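Local coordinates for protein possible galactose mutarotase (Streptomyces platensis subsp. rosaceus, PDB 4RNL) that probably interconverts the alpha and beta anomers of galactose or a related aldose, as a mutarotase of the aldose 1-epimerase family, at residues G83-R88 / P313-R318; P174-L179 / S323-P328; D97-A102 / G145-L150; D242-L247 / E308-P313; R88-S93 / G108-H113. All blocks are in the same frame, centred on the assembly; numbering follows the deposited sequence.

In the fold
Followed from the N terminus, the segment 83-88 opens interaction 1, whose loop closes only at 313-318 and encloses interactions 3, 4 and 5. Interaction 5 closes first, pairing 88-93 with 108-113. Interaction 3 starts inside that short loop at 97-102 and ends beyond it at 145-150, so the two cross. Interaction 2 opens at 174-179 and closes at 323-328; it crosses interaction 1 and encloses interaction 4, which joins 242-247 to 308-313. Interactions 1 and 5 share R88, 1 and 4 share P313, and one glycerol touches both 4 and 5. Together they tie short hairpins and loops to both large sheets and to the probable sugar pocket.

Interaction 1: residues G83-R88 / P313-R318; sequences GRYANR and PDSPNR
The ring of Y85 meets P316 CG in an off-centre CH-pi contact, 4.2 Å from the ring centroid and 30° off its normal. Besides this, P316 CD approaches obliquely, 3.5 Å from Y85 CZ. The amide of N87 is touched by the P313 ring, with OD1 3.5 Å from P313 CB. With chi1 at -170°, which sets CG trans to the backbone N, the Y85 ring extends to the other segment, where its OH accepts from S315 N at 3.1 Å, with a moderately bent N-H...O angle of 142°. One residue earlier, D314 N makes a weak bond to R88 O, 2.8 Å long, so two successive backbone N-H groups are used by the 83-88 segment. D314 OD1 accepts N317 ND2 on its syn side at 3.0 Å and also takes A90 N, while S315 OG bonds to F312 O. These bonds pin the start of the short 3-10 segment 315-317, where N317 N returns to D314 O. The loop held here follows a cis peptide before R84 and ends at R88, which binds a glycerol, consistent with the wall of an aldose 1-epimerase sugar pocket.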
# COMPACT_ATOMS: atom_id res chain seq x y z
N GLY A 83 7.32 -2.59 -4.22
CA GLY A 83 8.74 -2.23 -4.14
C GLY A 83 9.40 -2.67 -5.43
O GLY A 83 8.75 -3.34 -6.24
N ARG A 84 10.69 -2.36 -5.63
CA ARG A 84 11.56 -1.72 -4.65
C ARG A 84 11.24 -0.24 -4.44
O ARG A 84 11.59 0.35 -3.41
CB ARG A 84 13.03 -1.87 -5.09
CG ARG A 84 14.06 -1.44 -4.06
CD ARG A 84 15.49 -1.54 -4.59
NE ARG A 84 15.87 -2.90 -4.99
CZ ARG A 84 17.13 -3.34 -4.99
NH1 ARG A 84 18.11 -2.54 -4.60
NH2 ARG A 84 17.41 -4.58 -5.37
N TYR A 85 10.60 0.36 -5.43
CA TYR A 85 10.25 1.79 -5.35
C TYR A 85 8.78 1.99 -5.69
O TYR A 85 8.36 1.78 -6.83
CB TYR A 85 11.17 2.68 -6.22
CG TYR A 85 10.93 4.15 -5.91
CD1 TYR A 85 9.90 4.85 -6.52
CD2 TYR A 85 11.68 4.80 -4.94
CE1 TYR A 85 9.63 6.15 -6.20
CE2 TYR A 85 11.43 6.12 -4.61
CZ TYR A 85 10.40 6.79 -5.25
OH TYR A 85 10.12 8.10 -4.93
N ALA A 86 8.00 2.41 -4.70
CA ALA A 86 6.56 2.59 -4.89
C ALA A 86 6.30 3.89 -5.63
O ALA A 86 6.96 4.90 -5.38
CB ALA A 86 5.83 2.58 -3.56
N ASN A 87 5.30 3.85 -6.50
CA ASN A 87 4.97 4.96 -7.39
C ASN A 87 6.00 5.18 -8.50
O ASN A 87 6.70 4.24 -8.90
CB ASN A 87 4.65 6.25 -6.62
CG ASN A 87 3.56 7.05 -7.29
OD1 ASN A 87 3.84 7.90 -8.13
ND2 ASN A 87 2.30 6.75 -6.95
N ARG A 88 6.10 6.41 -9.00
CA ARG A 88 6.76 6.64 -10.29
C ARG A 88 8.15 7.24 -10.19
O ARG A 88 8.42 8.09 -9.34
CB ARG A 88 5.88 7.54 -11.17
CG ARG A 88 4.55 6.90 -11.53
CD ARG A 88 3.67 7.80 -12.38
NE ARG A 88 2.53 7.03 -12.87
CZ ARG A 88 1.42 6.80 -12.17
NH1 ARG A 88 1.29 7.33 -10.96
NH2 ARG A 88 0.45 6.06 -12.68
N PRO A 313 6.41 10.72 -4.87
CA PRO A 313 6.70 10.28 -6.24
C PRO A 313 7.93 10.97 -6.81
O PRO A 313 8.15 12.15 -6.54
CB PRO A 313 5.46 10.75 -7.02
CG PRO A 313 4.36 10.74 -6.00
CD PRO A 313 5.01 11.16 -4.71
N ASP A 314 8.73 10.21 -7.56
CA ASP A 314 9.89 10.73 -8.28
C ASP A 314 11.01 11.25 -7.37
O ASP A 314 11.84 12.05 -7.80
CB ASP A 314 9.49 11.82 -9.30
CG ASP A 314 10.53 12.00 -10.39
OD1 ASP A 314 11.18 11.00 -10.75
OD2 ASP A 314 10.71 13.14 -10.89
N SER A 315 11.04 10.79 -6.12
CA SER A 315 12.09 11.25 -5.20
C SER A 315 13.53 11.01 -5.67
O SER A 315 14.40 11.86 -5.41
CB SER A 315 11.88 10.67 -3.79
OG SER A 315 10.65 11.14 -3.23
N PRO A 316 13.80 9.89 -6.37
CA PRO A 316 15.18 9.72 -6.84
C PRO A 316 15.63 10.79 -7.85
O PRO A 316 16.83 10.91 -8.12
CB PRO A 316 15.15 8.34 -7.50
CG PRO A 316 14.09 7.60 -6.73
CD PRO A 316 13.02 8.64 -6.55
N ASN A 317 14.69 11.55 -8.39
CA ASN A 317 15.03 12.66 -9.29
C ASN A 317 14.76 14.02 -8.67
O ASN A 317 14.86 15.04 -9.34
CB ASN A 317 14.24 12.53 -10.59
CG ASN A 317 14.76 11.42 -11.47
OD1 ASN A 317 15.97 11.33 -11.71
ND2 ASN A 317 13.86 10.56 -11.94
N ARG A 318 14.40 14.02 -7.39
CA ARG A 318 14.00 15.24 -6.69
C ARG A 318 14.72 15.35 -5.34
O ARG A 318 14.21 14.89 -4.32
CB ARG A 318 12.48 15.24 -6.46
CG ARG A 318 11.65 15.39 -7.73
CD ARG A 318 11.81 16.78 -8.34
NE ARG A 318 11.32 17.85 -7.46
CZ ARG A 318 10.13 18.44 -7.60
NH1 ARG A 318 9.77 19.41 -6.76
NH2 ARG A 318 9.31 18.07 -8.57

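Interaction 2: residues P174-L179 / S323-P328; sequences PTVVNL and STVLRP. With PO4 (phosphate ion), chain I.
Antiparallel pairing sets the register, with T175 and L326 a hydrogen-bonded pair (T175 N to L326 O 3.0 Å, L326 N to T175 O 2.9 Å) and V176 facing V325 as the non-hydrogen-bonded pair. A third bond, V177 N to T324 O at 2.9 Å, follows beyond the V176-V325 pair. T175 and L326 put their side chains on one face, V176 and V325 on the other. Just beyond the strand, V177 CG2 meets L326 CB, 4.1 Å away; on the second face, V176 CG1 and V325 CG2 are 4.3 Å apart. T324 turns OG1 between its backbone N and carbonyl carbon (chi1 61°), which lays that oxygen 3.8 Å from V176 CB. At the far end the P174 and P328 rings cross at about a right angle, CD to CD 3.8 Å, and the extended R327 brings NH1 obliquely to P174 CG at 3.5 Å while salt-bridged to D97. T175 OG1 bonds to P147 O in the loop before strand 150-159. S323 OG accepts V325 N, an ST turn that leads into the second strand, and S323 N donates to a phosphate ion, probably from the crystallisation liquor. The whole is a minimal two-stranded antiparallel ladder.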
# COMPACT_ATOMS: atom_id res chain seq x y z
N PRO A 174 24.69 1.37 -2.22
CA PRO A 174 23.70 2.45 -2.25
C PRO A 174 22.57 2.18 -3.23
O PRO A 174 22.81 1.69 -4.35
CB PRO A 174 24.52 3.67 -2.70
CG PRO A 174 25.91 3.37 -2.20
CD PRO A 174 26.08 1.87 -2.34
N THR A 175 21.35 2.46 -2.80
CA THR A 175 20.18 2.19 -3.61
C THR A 175 19.08 3.15 -3.19
O THR A 175 19.29 3.97 -2.30
CB THR A 175 19.73 0.73 -3.44
OG1 THR A 175 18.84 0.38 -4.51
CG2 THR A 175 19.04 0.50 -2.09
N VAL A 176 17.92 3.06 -3.84
CA VAL A 176 16.75 3.78 -3.37
C VAL A 176 15.70 2.74 -2.97
O VAL A 176 15.63 1.66 -3.57
CB VAL A 176 16.18 4.75 -4.42
CG1 VAL A 176 17.20 5.85 -4.73
CG2 VAL A 176 15.80 4.01 -5.70
N VAL A 177 14.92 3.07 -1.94
CA VAL A 177 13.91 2.16 -1.39
C VAL A 177 12.70 2.98 -0.96
O VAL A 177 12.83 4.03 -0.33
CB VAL A 177 14.42 1.41 -0.14
CG1 VAL A 177 13.38 0.35 0.28
CG2 VAL A 177 15.74 0.75 -0.40
N ASN A 178 11.51 2.50 -1.30
CA ASN A 178 10.26 3.15 -0.91
C ASN A 178 9.19 2.07 -0.94
O ASN A 178 8.61 1.79 -2.00
CB ASN A 178 9.94 4.27 -1.90
CG ASN A 178 8.70 5.08 -1.53
OD1 ASN A 178 8.32 5.21 -0.36
ND2 ASN A 178 8.06 5.64 -2.55
N LEU A 179 8.95 1.42 0.20
CA LEU A 179 8.00 0.30 0.24
C LEU A 179 6.65 0.74 0.79
O LEU A 179 6.59 1.53 1.72
CB LEU A 179 8.55 -0.83 1.09
CG LEU A 179 9.98 -1.25 0.77
CD1 LEU A 179 10.46 -2.34 1.70
CD2 LEU A 179 10.06 -1.71 -0.67
N SER A 323 14.68 12.09 1.46
CA SER A 323 15.55 11.14 0.74
C SER A 323 15.01 9.72 0.81
O SER A 323 14.56 9.26 1.86
CB SER A 323 16.96 11.16 1.33
OG SER A 323 17.82 10.26 0.63
N THR A 324 15.05 9.01 -0.32
CA THR A 324 14.75 7.59 -0.33
C THR A 324 16.02 6.74 -0.46
O THR A 324 15.94 5.53 -0.68
CB THR A 324 13.78 7.24 -1.46
OG1 THR A 324 14.38 7.57 -2.72
CG2 THR A 324 12.49 8.04 -1.31
N VAL A 325 17.18 7.36 -0.33
CA VAL A 325 18.44 6.62 -0.47
C VAL A 325 18.71 5.75 0.76
O VAL A 325 18.45 6.16 1.89
CB VAL A 325 19.63 7.59 -0.73
CG1 VAL A 325 20.98 6.84 -0.77
CG2 VAL A 325 19.41 8.32 -2.03
N LEU A 326 19.20 4.53 0.53
CA LEU A 326 19.66 3.66 1.61
C LEU A 326 21.10 3.24 1.30
O LEU A 326 21.41 2.89 0.17
CB LEU A 326 18.77 2.42 1.75
CG LEU A 326 19.17 1.46 2.88
CD1 LEU A 326 18.94 2.11 4.24
CD2 LEU A 326 18.43 0.13 2.78
N ARG A 327 21.97 3.30 2.31
CA ARG A 327 23.38 2.98 2.13
C ARG A 327 23.80 1.83 3.03
O ARG A 327 23.14 1.56 4.03
CB ARG A 327 24.23 4.21 2.40
CG ARG A 327 24.03 5.29 1.37
CD ARG A 327 24.89 6.51 1.64
NE ARG A 327 24.52 7.57 0.71
CZ ARG A 327 24.94 7.62 -0.55
NH1 ARG A 327 25.76 6.69 -1.02
NH2 ARG A 327 24.54 8.60 -1.35
N PRO A 328 24.90 1.13 2.68
CA PRO A 328 25.35 0.03 3.54
C PRO A 328 25.61 0.49 4.96
O PRO A 328 26.12 1.60 5.16
CB PRO A 328 26.65 -0.42 2.87
CG PRO A 328 26.45 -0.10 1.43
CD PRO A 328 25.68 1.21 1.43
P PO4 I . 16.66 15.12 2.82
O1 PO4 I . 17.90 14.84 2.01
O2 PO4 I . 17.02 16.02 3.98
O3 PO4 I . 16.07 13.84 3.37
O4 PO4 I . 15.66 15.82 1.93

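Interaction 3: residues D97-A102 / G145-L150; sequences DGRTDA and GFPGAL
A tight beta hairpin, strands 93-96 and 99-102, turns R99 and D101 of its second strand toward P147 in the loop that precedes strand 150-159. The hairpin reverses at D97-G98, both of which have positive phi and fit a type I' turn. P147 is the piece both side chains touch. D101 crosses it at about a right angle, OD1 lying 3.5 Å from P147 CD and 3.6 Å from CG, so a carboxylate oxygen rests against those two carbons. R99 slides past in the opposite direction; its chain is bent at chi2 and chi3, which folds the guanidinium back until NH1 is 3.4 Å from P147 CB. The same fold places D101 OD1 4.2 Å above the guanidinium plane, over its centre, an arrangement likely to favour the arginine's charge. With an alanine here instead of D101, the R99 guanidinium would probably lose the oxygen over its face and be freer to turn, and P147 would lose part of its packing. Farther along, one water donates to both A102 O (3.1 Å) and G145 O (2.7 Å), joining the two backbones. The fit at G145 is close: a beta carbon built there would stand 2.5 Å from A102 O, so glycine is called for. Around this contact, D101 packs on F94 and L96 of strand 93-96, P147 O bonds to T175 OG1, and G148 O accepts from R84, while the loop runs on through L150 into strand 150-159 of the nine-stranded sheet.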
# COMPACT_ATOMS: atom_id res chain seq x y z
N ASP A 97 24.85 8.57 -6.84
CA ASP A 97 26.30 8.66 -6.74
C ASP A 97 27.00 8.72 -8.10
O ASP A 97 27.94 7.97 -8.35
CB ASP A 97 26.87 7.51 -5.90
CG ASP A 97 26.33 7.51 -4.48
OD1 ASP A 97 25.79 8.55 -4.04
OD2 ASP A 97 26.45 6.46 -3.81
N GLY A 98 26.52 9.61 -8.97
CA GLY A 98 27.18 9.89 -10.23
C GLY A 98 26.90 8.88 -11.33
O GLY A 98 27.35 9.04 -12.47
N ARG A 99 26.16 7.84 -10.97
CA ARG A 99 25.85 6.74 -11.88
C ARG A 99 24.39 6.79 -12.32
O ARG A 99 23.49 6.97 -11.49
CB ARG A 99 26.15 5.41 -11.18
CG ARG A 99 25.65 4.18 -11.90
CD ARG A 99 26.57 2.99 -11.67
NE ARG A 99 26.07 2.06 -10.65
CZ ARG A 99 25.64 0.83 -10.91
NH1 ARG A 99 25.21 0.06 -9.92
NH2 ARG A 99 25.64 0.37 -12.16
N THR A 100 24.16 6.65 -13.62
CA THR A 100 22.79 6.62 -14.17
C THR A 100 22.24 5.21 -14.17
O THR A 100 22.84 4.29 -14.72
CB THR A 100 22.75 7.18 -15.62
OG1 THR A 100 23.15 8.55 -15.62
CG2 THR A 100 21.34 7.08 -16.18
N ASP A 101 21.09 5.03 -13.52
CA ASP A 101 20.43 3.73 -13.44
C ASP A 101 19.26 3.68 -14.41
O ASP A 101 18.39 4.54 -14.39
CB ASP A 101 19.92 3.48 -12.01
CG ASP A 101 21.06 3.29 -11.02
OD1 ASP A 101 21.60 2.16 -10.96
OD2 ASP A 101 21.41 4.26 -10.32
N ALA A 102 19.24 2.66 -15.27
CA ALA A 102 18.17 2.51 -16.25
C ALA A 102 17.14 1.48 -15.79
O ALA A 102 17.47 0.32 -15.50
CB ALA A 102 18.75 2.12 -17.60
N GLY A 145 16.79 -3.26 -12.46
CA GLY A 145 17.66 -2.12 -12.69
C GLY A 145 18.15 -1.40 -11.44
O GLY A 145 19.02 -0.55 -11.54
N PHE A 146 17.60 -1.73 -10.28
CA PHE A 146 18.01 -1.07 -9.03
C PHE A 146 19.32 -1.68 -8.54
O PHE A 146 19.46 -2.90 -8.52
CB PHE A 146 16.91 -1.22 -7.96
CG PHE A 146 15.63 -0.50 -8.30
CD1 PHE A 146 15.47 0.84 -7.98
CD2 PHE A 146 14.58 -1.17 -8.92
CE1 PHE A 146 14.29 1.51 -8.28
CE2 PHE A 146 13.40 -0.50 -9.24
CZ PHE A 146 13.25 0.84 -8.92
N PRO A 147 20.28 -0.83 -8.15
CA PRO A 147 21.58 -1.34 -7.71
C PRO A 147 21.54 -1.84 -6.26
O PRO A 147 20.73 -1.38 -5.46
CB PRO A 147 22.49 -0.11 -7.84
CG PRO A 147 21.57 1.04 -7.56
CD PRO A 147 20.20 0.64 -8.08
N GLY A 148 22.41 -2.80 -5.94
CA GLY A 148 22.51 -3.28 -4.57
C GLY A 148 21.56 -4.42 -4.27
O GLY A 148 20.40 -4.42 -4.69
N ALA A 149 22.06 -5.41 -3.53
CA ALA A 149 21.19 -6.47 -3.01
C ALA A 149 20.46 -5.93 -1.79
O ALA A 149 21.10 -5.51 -0.82
CB ALA A 149 22.01 -7.69 -2.65
N LEU A 150 19.13 -5.94 -1.84
CA LEU A 150 18.32 -5.39 -0.76
C LEU A 150 17.67 -6.52 0.04
O LEU A 150 16.84 -7.25 -0.49
CB LEU A 150 17.25 -4.44 -1.31
CG LEU A 150 16.46 -3.64 -0.28
CD1 LEU A 150 17.34 -2.55 0.36
CD2 LEU A 150 15.20 -3.02 -0.89
O HOH W 1 20.11 0.05 -13.99

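Interaction 4: residues D242-L247 / E308-P313; sequences DHNFAL and ETQHFP. With GOL (glycerol), chain E.
Two side-chain amides meet at the centre, Q310 NE2 donating to N244 OD1 at 2.9 Å with a nearly straight angle of 165°. The acceptor lies in the amide plane of Q310, whereas the donor is tilted from the N244 carbonyl plane, and the two amides are turned 36° against each other. F312 comes at N244 at about a right angle, its CD1 3.3 Å from ND2 and the ring steeply inclined to the amide; farther out, F312 CZ packs on A246 CB at 3.8 Å. P313 CD packs beside them, 3.5 Å from N244 CB. With CG anti to the backbone N (chi1 173°), the N244 amide is set among all three. A second shell fixes its rotation: N244 ND2 bonds to T208 OG1, and Q310 NE2 also bonds to Q280 OE1. Q280 NE2 in turn bonds to D242 OD1, which accepts glycerol O2 at 2.6 Å; D242 OD2 takes glycerol O3, and E308 OE2 takes O1 at 2.9 Å, in what is probably the sugar pocket. F312 also meets F321 edge-to-face. In the seven-stranded sheet, strand 278-282 runs between strands 242-246 and 305-310, so the N244-Q310 bond joins strands that are not sheet neighbours; F312 and P313 come from the following loop.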
# COMPACT_ATOMS: atom_id res chain seq x y z
N ASP A 242 -5.47 10.76 -7.67
CA ASP A 242 -4.30 9.90 -7.80
C ASP A 242 -3.13 10.80 -7.48
O ASP A 242 -2.34 11.16 -8.35
CB ASP A 242 -4.19 9.35 -9.22
CG ASP A 242 -3.09 8.32 -9.36
OD1 ASP A 242 -2.49 7.93 -8.33
OD2 ASP A 242 -2.82 7.89 -10.51
N HIS A 243 -3.06 11.20 -6.21
CA HIS A 243 -2.19 12.30 -5.78
C HIS A 243 -1.53 12.00 -4.45
O HIS A 243 -2.12 11.36 -3.58
CB HIS A 243 -3.01 13.58 -5.63
CG HIS A 243 -3.55 14.09 -6.93
ND1 HIS A 243 -4.69 13.57 -7.52
CD2 HIS A 243 -3.09 15.05 -7.77
CE1 HIS A 243 -4.92 14.21 -8.65
NE2 HIS A 243 -3.97 15.11 -8.83
N ASN A 244 -0.29 12.46 -4.32
CA ASN A 244 0.45 12.37 -3.07
C ASN A 244 0.19 13.59 -2.21
O ASN A 244 0.25 14.73 -2.69
CB ASN A 244 1.96 12.27 -3.37
CG ASN A 244 2.82 12.34 -2.11
OD1 ASN A 244 2.95 11.35 -1.38
ND2 ASN A 244 3.41 13.51 -1.87
N PHE A 245 -0.09 13.35 -0.93
CA PHE A 245 -0.20 14.41 0.06
C PHE A 245 1.07 14.47 0.92
O PHE A 245 1.61 13.44 1.32
CB PHE A 245 -1.44 14.18 0.94
CG PHE A 245 -2.73 14.35 0.19
CD1 PHE A 245 -3.22 13.33 -0.62
CD2 PHE A 245 -3.42 15.56 0.23
CE1 PHE A 245 -4.39 13.49 -1.35
CE2 PHE A 245 -4.59 15.73 -0.49
CZ PHE A 245 -5.08 14.71 -1.28
N ALA A 246 1.55 15.69 1.18
CA ALA A 246 2.69 15.89 2.08
C ALA A 246 2.15 15.96 3.50
O ALA A 246 1.58 16.97 3.92
CB ALA A 246 3.43 17.18 1.71
N LEU A 247 2.32 14.87 4.25
CA LEU A 247 1.78 14.79 5.59
C LEU A 247 2.46 15.78 6.52
O LEU A 247 3.69 15.94 6.48
CB LEU A 247 1.96 13.37 6.13
CG LEU A 247 1.29 12.33 5.23
CD1 LEU A 247 1.56 10.91 5.75
CD2 LEU A 247 -0.20 12.60 5.16
N GLU A 308 -1.92 4.90 0.37
CA GLU A 308 -0.60 4.29 0.40
C GLU A 308 0.40 5.22 1.05
O GLU A 308 0.74 6.27 0.49
CB GLU A 308 -0.13 3.96 -1.02
CG GLU A 308 -1.20 3.32 -1.88
CD GLU A 308 -0.96 3.55 -3.35
OE1 GLU A 308 0.20 3.43 -3.78
OE2 GLU A 308 -1.93 3.86 -4.07
N THR A 309 0.90 4.83 2.21
CA THR A 309 1.90 5.65 2.91
C THR A 309 3.24 5.43 2.24
O THR A 309 3.61 4.29 1.94
CB THR A 309 1.96 5.27 4.39
OG1 THR A 309 2.24 3.88 4.49
CG2 THR A 309 0.61 5.54 5.07
N GLN A 310 3.97 6.51 2.00
CA GLN A 310 5.12 6.42 1.10
C GLN A 310 5.99 7.66 1.19
O GLN A 310 5.61 8.67 1.79
CB GLN A 310 4.58 6.30 -0.33
CG GLN A 310 3.76 7.53 -0.73
CD GLN A 310 3.38 7.54 -2.19
OE1 GLN A 310 3.47 6.52 -2.87
NE2 GLN A 310 2.97 8.71 -2.69
N HIS A 311 7.18 7.59 0.59
CA HIS A 311 7.91 8.80 0.24
C HIS A 311 7.34 9.33 -1.09
O HIS A 311 6.63 8.61 -1.79
CB HIS A 311 9.41 8.54 0.17
CG HIS A 311 10.10 8.59 1.50
ND1 HIS A 311 9.65 7.89 2.60
CD2 HIS A 311 11.21 9.25 1.90
CE1 HIS A 311 10.44 8.13 3.63
NE2 HIS A 311 11.40 8.95 3.23
N PHE A 312 7.65 10.58 -1.42
CA PHE A 312 6.99 11.27 -2.54
C PHE A 312 7.35 10.67 -3.90
O PHE A 312 8.47 10.16 -4.09
CB PHE A 312 7.38 12.76 -2.56
CG PHE A 312 7.03 13.53 -1.32
CD1 PHE A 312 6.25 12.98 -0.31
CD2 PHE A 312 7.49 14.83 -1.17
CE1 PHE A 312 5.93 13.73 0.83
CE2 PHE A 312 7.19 15.58 -0.04
CZ PHE A 312 6.41 15.02 0.96
N PRO A 313 6.41 10.72 -4.87
CA PRO A 313 6.70 10.28 -6.24
C PRO A 313 7.93 10.97 -6.81
O PRO A 313 8.15 12.15 -6.54
CB PRO A 313 5.46 10.75 -7.02
CG PRO A 313 4.36 10.74 -6.00
CD PRO A 313 5.01 11.16 -4.71
C1 GOL E . -1.41 4.68 -7.31
O1 GOL E . -0.57 3.78 -6.63
C2 GOL E . -0.83 5.04 -8.68
O2 GOL E . -0.38 6.39 -8.68
C3 GOL E . -1.93 4.83 -9.72
O3 GOL E . -1.58 5.41 -10.96

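Interaction 5: residues R88-S93 / G108-H113; sequences RIAGAS and GRHSLH. With GOL (glycerol), chain E.
R88 and L112 lie side by side and point the same way, R88 CG 3.8 Å from L112 CD1. That methyl also lies over the centre of the R88 guanidinium, 4.1 Å above its plane, and over one face of the H113 ring, so a single apolar group separates two polar ones. The R88 chain, extended from CG to NE, carries the guanidinium past L112 to the glycerol: NH2 meets O3 at 2.7 Å in the guanidinium plane, and NH1 meets O2 at 3.0 Å. NE goes to N107 OD1. From the H113 side, NE2 reaches glycerol O1 at its ring edge, 3.2 Å away. A leucine in place of R88 would probably leave glycerol O2 and O3 and N107 OD1 without this donor, and the CD1 methyl of L112 without the flat group it covers. At the other end H110 is turned edge-on to the opposite loop: ND1 accepts G91 N at 3.0 Å, in the ring plane and almost straight (176°), while NE2 is bonded to T213 OG1. Its CG is anti to the carbonyl carbon (chi1 -49°), which brings the ring beside A90 and G91. Between these ends runs a short antiparallel ladder, I89 N to S111 O at 2.9 Å and S111 N to I89 O at 3.1 Å; I89 O also accepts A92 N, closing a type II turn with G91 third. Strand 88-89 passes through this turn into the hairpin 93-96/99-102, with A92 bonded to L103, and the chain then returns by a loop to strand 111-112.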
# COMPACT_ATOMS: atom_id res chain seq x y z
N ARG A 88 6.10 6.41 -9.00
CA ARG A 88 6.76 6.64 -10.29
C ARG A 88 8.15 7.24 -10.19
O ARG A 88 8.42 8.09 -9.34
CB ARG A 88 5.88 7.54 -11.17
CG ARG A 88 4.55 6.90 -11.53
CD ARG A 88 3.67 7.80 -12.38
NE ARG A 88 2.53 7.03 -12.87
CZ ARG A 88 1.42 6.80 -12.17
NH1 ARG A 88 1.29 7.33 -10.96
NH2 ARG A 88 0.45 6.06 -12.68
N ILE A 89 9.02 6.79 -11.09
CA ILE A 89 10.31 7.43 -11.31
C ILE A 89 10.31 7.92 -12.75
O ILE A 89 10.16 7.13 -13.69
CB ILE A 89 11.48 6.45 -11.09
CG1 ILE A 89 11.51 6.01 -9.62
CG2 ILE A 89 12.82 7.08 -11.51
CD1 ILE A 89 12.53 4.88 -9.32
N ALA A 90 10.44 9.23 -12.91
CA ALA A 90 10.31 9.85 -14.23
C ALA A 90 11.34 9.31 -15.22
O ALA A 90 12.53 9.21 -14.90
CB ALA A 90 10.41 11.36 -14.11
N GLY A 91 10.86 8.96 -16.41
CA GLY A 91 11.73 8.54 -17.50
C GLY A 91 12.38 7.19 -17.28
O GLY A 91 13.28 6.81 -18.04
N ALA A 92 11.92 6.46 -16.26
CA ALA A 92 12.49 5.16 -15.90
C ALA A 92 14.00 5.26 -15.75
O ALA A 92 14.74 4.38 -16.19
CB ALA A 92 12.13 4.11 -16.95
N SER A 93 14.45 6.35 -15.12
CA SER A 93 15.88 6.59 -14.97
C SER A 93 16.13 7.53 -13.79
O SER A 93 15.32 8.41 -13.52
CB SER A 93 16.43 7.23 -16.24
OG SER A 93 17.83 7.38 -16.15
N GLY A 108 4.16 3.99 -19.57
CA GLY A 108 4.57 4.94 -20.60
C GLY A 108 6.08 5.06 -20.57
O GLY A 108 6.79 4.05 -20.66
N ARG A 109 6.59 6.27 -20.41
CA ARG A 109 8.03 6.49 -20.40
C ARG A 109 8.63 6.23 -19.02
O ARG A 109 9.85 6.18 -18.88
CB ARG A 109 8.36 7.91 -20.84
CG ARG A 109 8.16 8.16 -22.32
CD ARG A 109 8.33 9.63 -22.67
NE ARG A 109 7.26 10.09 -23.54
CZ ARG A 109 7.43 10.58 -24.77
NH1 ARG A 109 8.65 10.68 -25.28
NH2 ARG A 109 6.38 10.97 -25.48
N HIS A 110 7.76 6.08 -18.03
CA HIS A 110 8.19 6.06 -16.63
C HIS A 110 8.28 4.65 -16.07
O HIS A 110 7.73 3.70 -16.63
CB HIS A 110 7.22 6.87 -15.77
CG HIS A 110 6.93 8.24 -16.32
ND1 HIS A 110 7.92 9.09 -16.75
CD2 HIS A 110 5.76 8.89 -16.49
CE1 HIS A 110 7.37 10.21 -17.18
NE2 HIS A 110 6.06 10.12 -17.03
N SER A 111 8.97 4.52 -14.94
CA SER A 111 8.94 3.30 -14.15
C SER A 111 7.91 3.44 -13.03
O SER A 111 7.86 4.47 -12.35
CB SER A 111 10.32 3.05 -13.54
OG SER A 111 10.23 2.14 -12.45
N LEU A 112 7.08 2.41 -12.85
CA LEU A 112 6.03 2.44 -11.83
C LEU A 112 6.12 1.22 -10.92
O LEU A 112 6.25 0.09 -11.41
CB LEU A 112 4.64 2.45 -12.48
CG LEU A 112 3.43 2.26 -11.56
CD1 LEU A 112 3.23 3.45 -10.63
CD2 LEU A 112 2.18 2.01 -12.39
N HIS A 113 6.08 1.47 -9.61
CA HIS A 113 5.93 0.40 -8.61
C HIS A 113 6.99 -0.69 -8.72
O HIS A 113 6.71 -1.87 -8.50
CB HIS A 113 4.52 -0.22 -8.68
CG HIS A 113 3.42 0.69 -8.23
ND1 HIS A 113 3.61 1.71 -7.33
CD2 HIS A 113 2.10 0.72 -8.55
CE1 HIS A 113 2.47 2.34 -7.11
NE2 HIS A 113 1.53 1.75 -7.84
C1 GOL E . -1.41 4.68 -7.31
O1 GOL E . -0.57 3.78 -6.63
C2 GOL E . -0.83 5.04 -8.68
O2 GOL E . -0.38 6.39 -8.68
C3 GOL E . -1.93 4.83 -9.72
O3 GOL E . -1.58 5.41 -10.96